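Side-chain contacts in FAD synthetase (Saccharomyces cerevisiae, PDB 2WSI), which transfers the adenylyl group of ATP to flavin mononucleotide, making the coenzyme flavin adenine dinucleotide and releasing diphosphate: residues R149-I152 and K153-E157; A174-P177 and I178-T181. All coordinates share one frame; numbering follows the deposited sequence.

Both interactions are local, each between side chains and backbone a few residues apart in one continuous run of chain within the phosphoadenosine phosphosulfate reductase domain. Interaction 1 comes first, at the C-terminal end of helix 144-154; the chain then passes through strand 160-162 before interaction 2 leads from a loop into strand 178-180, the antiparallel edge strand of the mixed sheet. Their centres lie about 20 Å apart, and their nearest atoms, about 8 Å apart, do not touch. Only interaction 2 touches FAD, through Thr181; in interaction 1 the side chain of Phe151 comes to about 8 Å from the ligand and about 5 Å from the side chain of the FAD-binding Ile107.

Interaction 1: residues R149-I152 and K153-E157; sequences RDFI and KIYPE
Arg149 and Lys153 are joined by the first of the backbone bonds that close the C-terminal turn of helix 144-154, a helix end at which an aromatic pair and a proline mark the change of direction. Lys153 N gives its hydrogen to Arg149 O at 3.0 Å. The guanidinium group of Arg149 reaches elsewhere, its NH2 making a weak hydrogen bond to the backbone O of Asn184, an FAD-binding residue.

At Asp150 the carbonyl takes the next bond, from Ile154 N, and a weak second one from Lys153 N. The side chain of Ile154 leans back over the same oxygen, with CG1 3.4 Å from Asp150 O.

Phe151 is the buried residue here. Phe151 O accepts Tyr155 N at 2.9 Å, and this bond holds the last turn together just as Tyr155 leaves helical geometry. With CG anti to its own N (chi1 173°), the Phe151 ring is thrown forward along the helix and meets the Tyr155 ring, Phe151 CE1 lying 3.3 Å from Tyr155 CD2; the two planes stand at 46°, neither stacked nor perpendicular. Tyr132 meets the Phe151 ring as well. On Tyr155, CB lies over one face of the Phe151 ring, while Ile154 CG2 sits above a face of the tyrosine ring, 3.4 Å from its plane and toward the rim, so that ring is packed by its own neighbour too.

Ile152 ends the segment with a carbonyl that cannot continue the pattern, because Pro156 has no N-H to offer: Ile152 O and Pro156 N are 3.1 Å apart without a bond. Instead, the oxygen is approached by a carbon-bound hydrogen, with Pro156 CA 3.2 Å from Ile152 O.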
loop_
_atom_site.group_PDB
_atom_site.type_symbol
_atom_site.label_atom_id
_atom_site.label_comp_id
_atom_site.label_asym_id
_atom_site.label_seq_id
_atom_site.Cartn_x
_atom_site.Cartn_y
_atom_site.Cartn_z
ATOM N N ARG A 149 20.608 -4.777 1.385
ATOM C CA ARG A 149 21.978 -4.829 0.897
ATOM C C ARG A 149 22.139 -6.106 0.089
ATOM O O ARG A 149 22.729 -6.082 -0.989
ATOM C CB ARG A 149 23.007 -4.773 2.030
ATOM C CG ARG A 149 24.431 -4.598 1.518
ATOM C CD ARG A 149 25.435 -4.570 2.661
ATOM N NE ARG A 149 24.862 -3.923 3.839
ATOM C CZ ARG A 149 24.790 -2.609 4.013
ATOM N NH1 ARG A 149 25.269 -1.781 3.087
ATOM N NH2 ARG A 149 24.243 -2.122 5.118
ATOM N N ASP A 150 21.590 -7.210 0.595
ATOM C CA ASP A 150 21.688 -8.493 -0.108
ATOM C C ASP A 150 20.939 -8.410 -1.436
ATOM O O ASP A 150 21.420 -8.912 -2.436
ATOM C CB ASP A 150 21.113 -9.644 0.714
ATOM C CG ASP A 150 21.926 -9.936 1.965
ATOM O OD1 ASP A 150 23.103 -9.506 2.043
ATOM O OD2 ASP A 150 21.383 -10.610 2.872
ATOM N N PHE A 151 19.776 -7.752 -1.429
ATOM C CA PHE A 151 18.949 -7.618 -2.626
ATOM C C PHE A 151 19.728 -6.893 -3.723
ATOM O O PHE A 151 19.776 -7.353 -4.867
ATOM C CB PHE A 151 17.634 -6.877 -2.302
ATOM C CG PHE A 151 16.798 -6.545 -3.537
ATOM C CD1 PHE A 151 16.160 -7.551 -4.256
ATOM C CD2 PHE A 151 16.662 -5.231 -3.970
ATOM C CE1 PHE A 151 15.406 -7.260 -5.384
ATOM C CE2 PHE A 151 15.906 -4.933 -5.103
ATOM C CZ PHE A 151 15.265 -5.958 -5.803
ATOM N N ILE A 152 20.335 -5.767 -3.354
ATOM C CA ILE A 152 21.093 -4.914 -4.275
ATOM C C ILE A 152 22.316 -5.647 -4.793
ATOM O O ILE A 152 22.752 -5.431 -5.928
ATOM C CB ILE A 152 21.567 -3.606 -3.565
ATOM C CG1 ILE A 152 20.373 -2.707 -3.227
ATOM C CG2 ILE A 152 22.572 -2.833 -4.419
ATOM C CD1 ILE A 152 19.468 -2.407 -4.406
ATOM N N LYS A 153 22.860 -6.553 -3.986
ATOM C CA LYS A 153 24.005 -7.335 -4.456
ATOM C C LYS A 153 23.585 -8.316 -5.558
ATOM O O LYS A 153 24.326 -8.550 -6.514
ATOM C CB LYS A 153 24.667 -8.071 -3.282
ATOM C CG LYS A 153 25.928 -8.802 -3.691
ATOM C CD LYS A 153 26.424 -9.756 -2.618
ATOM C CE LYS A 153 27.422 -10.762 -3.198
ATOM N NZ LYS A 153 26.950 -11.371 -4.495
ATOM N N ILE A 154 22.395 -8.891 -5.420
ATOM C CA ILE A 154 21.850 -9.817 -6.413
ATOM C C ILE A 154 21.408 -9.046 -7.667
ATOM O O ILE A 154 21.574 -9.508 -8.804
ATOM C CB ILE A 154 20.663 -10.603 -5.810
ATOM C CG1 ILE A 154 21.155 -11.482 -4.647
ATOM C CG2 ILE A 154 19.970 -11.456 -6.882
ATOM C CD1 ILE A 154 20.046 -12.173 -3.844
ATOM N N TYR A 155 20.866 -7.849 -7.455
ATOM C CA TYR A 155 20.327 -7.030 -8.545
ATOM C C TYR A 155 20.992 -5.649 -8.571
ATOM O O TYR A 155 20.378 -4.666 -8.235
ATOM C CB TYR A 155 18.810 -6.857 -8.371
ATOM C CG TYR A 155 18.064 -8.141 -8.507
ATOM C CD1 TYR A 155 17.898 -8.738 -9.757
ATOM C CD2 TYR A 155 17.586 -8.814 -7.380
ATOM C CE1 TYR A 155 17.212 -9.939 -9.885
ATOM C CE2 TYR A 155 16.899 -10.011 -7.498
ATOM C CZ TYR A 155 16.726 -10.571 -8.746
ATOM O OH TYR A 155 16.063 -11.769 -8.858
ATOM N N PRO A 156 22.256 -5.588 -8.977
ATOM C CA PRO A 156 22.988 -4.319 -8.908
ATOM C C PRO A 156 22.437 -3.250 -9.871
ATOM O O PRO A 156 22.695 -2.082 -9.683
ATOM C CB PRO A 156 24.430 -4.717 -9.271
ATOM C CG PRO A 156 24.325 -6.058 -9.971
ATOM C CD PRO A 156 23.098 -6.729 -9.397
ATOM N N GLU A 157 21.674 -3.661 -10.881
ATOM C CA GLU A 157 21.054 -2.717 -11.799
ATOM C C GLU A 157 19.981 -1.851 -11.085
ATOM O O GLU A 157 19.520 -0.846 -11.626
ATOM C CB GLU A 157 20.423 -3.467 -12.993
ATOM C CG GLU A 157 19.183 -4.333 -12.622
ATOM C CD GLU A 157 19.511 -5.796 -12.265
ATOM O OE1 GLU A 157 20.626 -6.085 -11.769
ATOM O OE2 GLU A 157 18.622 -6.659 -12.466
#

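Interaction 2: residues A174-P177 and I178-T181. With FAD (flavin-adenine dinucleotide), chain C.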
loop_
_atom_site.group_PDB
_atom_site.type_symbol
_atom_site.label_atom_id
_atom_site.label_comp_id
_atom_site.label_asym_id
_atom_site.label_seq_id
_atom_site.Cartn_x
_atom_site.Cartn_y
_atom_site.Cartn_z
ATOM N N ALA A 174 12.054 14.067 8.363
ATOM C CA ALA A 174 12.860 14.616 7.283
ATOM C C ALA A 174 12.884 13.645 6.094
ATOM O O ALA A 174 13.938 13.183 5.653
ATOM C CB ALA A 174 14.268 14.907 7.766
ATOM N N LEU A 175 11.706 13.344 5.584
ATOM C CA LEU A 175 11.579 12.472 4.429
ATOM C C LEU A 175 11.248 13.369 3.246
ATOM O O LEU A 175 10.566 14.380 3.403
ATOM C CB LEU A 175 10.478 11.409 4.662
ATOM C CG LEU A 175 10.760 10.338 5.732
ATOM C CD1 LEU A 175 9.543 9.420 5.964
ATOM C CD2 LEU A 175 11.961 9.499 5.389
ATOM N N LYS A 176 11.729 12.988 2.066
ATOM C CA LYS A 176 11.424 13.682 0.825
ATOM C C LYS A 176 10.908 12.658 -0.199
ATOM O O LYS A 176 11.251 11.478 -0.111
ATOM C CB LYS A 176 12.694 14.333 0.268
ATOM C CG LYS A 176 13.285 15.428 1.161
ATOM C CD LYS A 176 14.810 15.523 1.017
ATOM C CE LYS A 176 15.273 15.581 -0.452
ATOM N NZ LYS A 176 15.287 16.969 -0.975
ATOM N N PRO A 177 10.125 13.116 -1.187
ATOM C CA PRO A 177 9.601 12.229 -2.248
ATOM C C PRO A 177 10.710 11.559 -3.066
ATOM O O PRO A 177 10.561 10.416 -3.494
ATOM C CB PRO A 177 8.810 13.167 -3.168
ATOM C CG PRO A 177 8.482 14.403 -2.283
ATOM C CD PRO A 177 9.586 14.489 -1.256
ATOM N N ILE A 178 11.798 12.267 -3.329
ATOM C CA ILE A 178 12.933 11.618 -3.995
ATOM C C ILE A 178 14.160 11.882 -3.126
ATOM O O ILE A 178 14.538 13.025 -2.941
ATOM C CB ILE A 178 13.119 12.137 -5.429
ATOM C CG1 ILE A 178 11.859 11.845 -6.276
ATOM C CG2 ILE A 178 14.342 11.492 -6.061
ATOM C CD1 ILE A 178 11.974 12.322 -7.733
ATOM N N GLN A 179 14.772 10.830 -2.593
ATOM C CA GLN A 179 15.758 10.996 -1.537
ATOM C C GLN A 179 16.770 9.851 -1.545
ATOM O O GLN A 179 16.396 8.684 -1.620
ATOM C CB GLN A 179 15.013 11.010 -0.179
ATOM C CG GLN A 179 15.851 11.376 0.993
ATOM C CD GLN A 179 15.029 11.500 2.265
ATOM O OE1 GLN A 179 13.949 10.932 2.369
ATOM N NE2 GLN A 179 15.543 12.243 3.237
ATOM N N ARG A 180 18.049 10.177 -1.449
ATOM C CA ARG A 180 19.094 9.161 -1.307
ATOM C C ARG A 180 18.956 8.425 0.011
ATOM O O ARG A 180 18.415 8.968 0.967
ATOM C CB ARG A 180 20.480 9.804 -1.388
ATOM C CG ARG A 180 20.897 10.139 -2.818
ATOM C CD ARG A 180 21.165 8.858 -3.621
ATOM N NE ARG A 180 21.293 9.149 -5.045
ATOM C CZ ARG A 180 21.377 8.233 -6.014
ATOM N NH1 ARG A 180 21.359 6.943 -5.725
ATOM N NH2 ARG A 180 21.473 8.620 -7.288
ATOM N N THR A 181 19.392 7.169 0.055
ATOM C CA THR A 181 19.425 6.461 1.335
ATOM C C THR A 181 20.503 7.081 2.186
ATOM O O THR A 181 21.349 7.788 1.664
ATOM C CB THR A 181 19.756 5.002 1.169
ATOM O OG1 THR A 181 20.922 4.895 0.336
ATOM C CG2 THR A 181 18.550 4.242 0.545
HETATM P PA FAD C . 7.217 0.348 7.541
HETATM O O1A FAD C . 6.342 -0.553 8.370
HETATM O O2A FAD C . 8.666 -0.034 7.673
HETATM O O5B FAD C . 6.756 0.445 5.989
HETATM C C5B FAD C . 7.244 1.519 5.207
HETATM C C4B FAD C . 7.394 1.038 3.760
HETATM O O4B FAD C . 8.555 0.257 3.643
HETATM C C3B FAD C . 6.245 0.143 3.339
HETATM O O3B FAD C . 5.179 0.884 2.801
HETATM C C2B FAD C . 6.903 -0.739 2.294
HETATM O O2B FAD C . 6.923 -0.090 1.040
HETATM C C1B FAD C . 8.311 -0.863 2.812
HETATM N N9A FAD C . 8.400 -2.086 3.625
HETATM C C8A FAD C . 8.265 -2.219 4.984
HETATM N N7A FAD C . 8.441 -3.527 5.316
HETATM C C5A FAD C . 8.662 -4.217 4.166
HETATM C C6A FAD C . 8.888 -5.553 3.903
HETATM N N6A FAD C . 8.937 -6.482 4.875
HETATM N N1A FAD C . 9.108 -5.927 2.609
HETATM C C2A FAD C . 9.098 -5.021 1.570
HETATM N N3A FAD C . 8.834 -3.697 1.833
HETATM C C4A FAD C . 8.654 -3.316 3.116
HETATM N N1 FAD C . 15.718 4.454 7.138
HETATM C C2 FAD C . 16.755 5.338 7.284
HETATM O O2 FAD C . 16.944 5.897 8.364
HETATM N N3 FAD C . 17.591 5.600 6.227
HETATM C C4 FAD C . 17.403 4.977 5.012
HETATM O O4 FAD C . 18.186 5.268 4.101
HETATM C C4X FAD C . 16.348 4.073 4.856
HETATM N N5 FAD C . 16.115 3.423 3.647
HETATM C C5X FAD C . 15.061 2.541 3.511
HETATM C C6 FAD C . 14.820 1.883 2.304
HETATM C C7 FAD C . 13.765 0.972 2.204
HETATM C C7M FAD C . 13.487 0.239 0.923
HETATM C C8 FAD C . 12.950 0.742 3.305
HETATM C C8M FAD C . 11.797 -0.213 3.207
HETATM C C9 FAD C . 13.186 1.404 4.496
HETATM C C9A FAD C . 14.239 2.289 4.610
HETATM N N10 FAD C . 14.462 2.922 5.817
HETATM C C10 FAD C . 15.497 3.828 5.930
HETATM C "C1'" FAD C . 13.541 2.662 6.978
HETATM C "C2'" FAD C . 12.343 3.636 6.944
HETATM O "O2'" FAD C . 12.721 4.987 6.819
HETATM C "C3'" FAD C . 11.430 3.498 8.159
HETATM O "O3'" FAD C . 12.082 4.021 9.290
HETATM C "C4'" FAD C . 11.063 2.046 8.397
HETATM O "O4'" FAD C . 10.642 1.447 7.190
HETATM C "C5'" FAD C . 9.919 1.943 9.407
HETATM O "O5'" FAD C . 8.948 2.929 9.110
HETATM P P FAD C . 7.374 2.597 9.211
HETATM O O1P FAD C . 7.131 1.669 10.378
HETATM O O2P FAD C . 6.572 3.878 9.230
HETATM O O3P FAD C . 6.925 1.876 7.861
#
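Ile178 follows Pro177 directly, and here the loop after strand 160-162 turns into strand 178-180, the edge strand of the sheet, which runs antiparallel to strand 189-191. Ile178 CG1 packs against the preceding peptide, 3.4 Å from Pro177 O. Beyond these segments Pro177 and Ile178 both rest on helix 25-45, Pro177 on Tyr40 and Ile178 on Glu44 and Ile45.

Gln179 carries the contact. With CG anti to the backbone N (chi1 -171°) and the chain extended beyond it, the carboxamide reaches back to the loop and grips its backbone at two points. NE2 donates to Ala174 O at 3.0 Å, nearly straight at 162° and close to the plane of the amide. OE1 accepts Lys176 N, also at 3.0 Å, but this donor stands well above the carbonyl plane, 67° out of it. Leu175 lies between the two bonded residues, its CD2 3.9 Å from Gln179 OE1, while the bent lysine chain crosses the glutamine at about a right angle and brings Lys176 CD to 4.0 Å from Gln179 NE2. A leucine in place of Gln179 would probably leave Ala174 O and Lys176 N without these mates and let the loop drift from the strand.

Arg180 points its guanidinium group elsewhere, NH1 forming a salt bridge with Asp187, while its backbone O takes a hydrogen bond from NH2 of the FAD-binding Arg190. At Thr181, just past the end of the strand, the chain has reached the flavin: CB lies 3.3 Å from FAD O4, and OG1 is hydrogen-bonded to Pro186 O. Since one amide both gives and accepts, the carbonyl of Ala174 and the N-H of Lys176 are both matched by the one carboxamide, and two bonds fix how that amide is turned.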